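Local coordinates for protein terminal oxygenase component of carbazole 1,9a-dioxygenase (Sphingomonas, PDB 3GKQ) that probably dihydroxylates carbazole at its 1 and 9a positions, as the Rieske non-haem iron oxygenase component of carbazole 1,9a-dioxygenase, at residues F182-V187 with V228-G233. Sequence-based numbering, arbitrary orientation.
With FE2 (Fe (II) ion), chain G.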
# COMPACT_ATOMS: atom_id res chain seq x y z
N PHE A 182 -28.77 -2.34 11.58
CA PHE A 182 -29.71 -2.02 12.65
C PHE A 182 -30.00 -0.52 12.80
O PHE A 182 -30.27 -0.03 13.89
CB PHE A 182 -29.18 -2.58 13.97
CG PHE A 182 -30.20 -2.64 15.06
CD1 PHE A 182 -31.39 -3.33 14.89
CD2 PHE A 182 -29.96 -2.02 16.29
CE1 PHE A 182 -32.33 -3.42 15.91
CE2 PHE A 182 -30.89 -2.10 17.32
CZ PHE A 182 -32.08 -2.80 17.13
N ASP A 183 -29.96 0.21 11.69
CA ASP A 183 -30.22 1.65 11.67
C ASP A 183 -31.61 1.90 11.06
O ASP A 183 -31.87 1.50 9.92
CB ASP A 183 -29.14 2.32 10.81
CG ASP A 183 -29.24 3.83 10.81
OD1 ASP A 183 -30.37 4.36 10.95
OD2 ASP A 183 -28.19 4.49 10.66
N ALA A 184 -32.50 2.58 11.79
CA ALA A 184 -33.87 2.84 11.30
C ALA A 184 -34.05 4.01 10.31
O ALA A 184 -34.97 4.00 9.49
CB ALA A 184 -34.81 3.03 12.47
N GLY A 185 -33.19 5.01 10.40
CA GLY A 185 -33.31 6.14 9.50
C GLY A 185 -32.59 5.91 8.19
O GLY A 185 -32.62 6.77 7.30
N HIS A 186 -31.96 4.75 8.04
CA HIS A 186 -31.22 4.52 6.81
C HIS A 186 -32.06 4.17 5.59
O HIS A 186 -31.54 4.19 4.48
CB HIS A 186 -30.10 3.47 7.03
CG HIS A 186 -30.44 2.07 6.62
ND1 HIS A 186 -31.07 1.17 7.46
CD2 HIS A 186 -30.17 1.38 5.48
CE1 HIS A 186 -31.16 -0.00 6.86
NE2 HIS A 186 -30.63 0.10 5.65
N VAL A 187 -33.34 3.88 5.77
CA VAL A 187 -34.19 3.53 4.63
C VAL A 187 -34.16 4.60 3.53
O VAL A 187 -34.51 4.34 2.39
CB VAL A 187 -35.67 3.27 5.05
CG1 VAL A 187 -35.74 2.05 5.95
CG2 VAL A 187 -36.25 4.48 5.74
N VAL A 228 -31.36 -6.84 20.59
CA VAL A 228 -32.22 -5.67 20.74
C VAL A 228 -33.29 -5.63 19.66
O VAL A 228 -33.03 -5.92 18.50
CB VAL A 228 -31.39 -4.36 20.63
CG1 VAL A 228 -32.28 -3.15 20.86
CG2 VAL A 228 -30.24 -4.39 21.64
N PHE A 229 -34.51 -5.28 20.07
CA PHE A 229 -35.63 -5.17 19.14
C PHE A 229 -35.83 -3.69 18.84
O PHE A 229 -35.86 -2.86 19.74
CB PHE A 229 -36.92 -5.73 19.77
CG PHE A 229 -37.04 -7.22 19.68
CD1 PHE A 229 -37.41 -7.83 18.49
CD2 PHE A 229 -36.77 -8.01 20.79
CE1 PHE A 229 -37.51 -9.22 18.41
CE2 PHE A 229 -36.86 -9.40 20.71
CZ PHE A 229 -37.24 -10.00 19.52
N ASP A 230 -35.95 -3.37 17.56
CA ASP A 230 -36.16 -1.99 17.16
C ASP A 230 -37.66 -1.73 17.17
O ASP A 230 -38.41 -2.27 16.35
CB ASP A 230 -35.57 -1.75 15.78
CG ASP A 230 -35.97 -0.42 15.20
OD1 ASP A 230 -36.22 0.53 15.97
OD2 ASP A 230 -36.02 -0.32 13.95
N LEU A 231 -38.09 -0.92 18.13
CA LEU A 231 -39.50 -0.59 18.31
C LEU A 231 -39.87 0.84 17.87
O LEU A 231 -40.81 1.43 18.40
CB LEU A 231 -39.88 -0.76 19.79
CG LEU A 231 -39.61 -2.11 20.46
CD1 LEU A 231 -40.00 -2.02 21.93
CD2 LEU A 231 -40.39 -3.24 19.77
N LEU A 232 -39.13 1.38 16.91
CA LEU A 232 -39.41 2.73 16.42
C LEU A 232 -40.69 2.67 15.57
O LEU A 232 -41.51 3.59 15.59
CB LEU A 232 -38.24 3.24 15.57
CG LEU A 232 -38.05 4.76 15.37
CD1 LEU A 232 -36.96 4.99 14.33
CD2 LEU A 232 -39.33 5.42 14.92
N GLY A 233 -40.83 1.58 14.82
CA GLY A 233 -41.99 1.40 13.97
C GLY A 233 -43.29 1.56 14.73
O GLY A 233 -43.99 2.57 14.60
FE FE2 G . -30.40 -1.13 4.46
O HOH W 1 -31.97 -2.25 5.10
O HOH W 2 -29.33 -2.34 6.19
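Phe-182 reaches strand 227-230 with the far end of its ring: CZ lies 3.5 Å from the carbonyl O of Val-228 and 3.8 Å from its CG1. Beside it, CE1 of Phe-182 meets CB of Asp-230 at 3.6 Å. The Phe-182 and Val-228 side chains cross at about a right angle, and the carbonyl carbon of Phe-229 sits at the ring edge. With CG anti to the backbone N (chi1 -165°), the ring extends from the end of helix 174-181 to the strand. Further along, the methyl of Ala-184 packs tightly on CD1 of Leu-232, 3.5 Å away, and also faces OD2 of Asp-230. No hydrogen bond links the two segments. The Asp-230 carboxylate, its plane 79° from the Phe-182 ring, closes an Asx turn as OD1 accepts from Leu-232 N, which approaches from above the carboxylate plane. Ile-263 and Val-265 of the adjacent strand, with Ala-362 and Trp-366 of helix 361-373, also touch the Phe-182 side chain, so the contact packs the iron-bearing loop on the antiparallel sheet of the catalytic domain, of the Bet v 1-like (helix-grip) class, and its C-terminal helix. Cut back to an alanine, Phe-182 would lose its ring, which is likely to leave a gap between loop, strand and helix and Val-228 CG1 without its aromatic neighbour. In the same loop, Asp-183 OD1 accepts from Gly-185 N in a second Asx turn, and the Asp-183 carbonyl O receives a 2.6 Å, nearly straight bond (172°) from His-186 ND1. That bond lies in the imidazole plane and fixes the ring's rotation, leaving NE2 to bind iron, which Asp-334, His-190 and two waters also ligate. Asp-183 OD2 hydrogen-bonds NE2 of His-96 of a neighbouring subunit, a ligand of that subunit's Rieske cluster, consistent with the inter-subunit electron path of Rieske oxygenases.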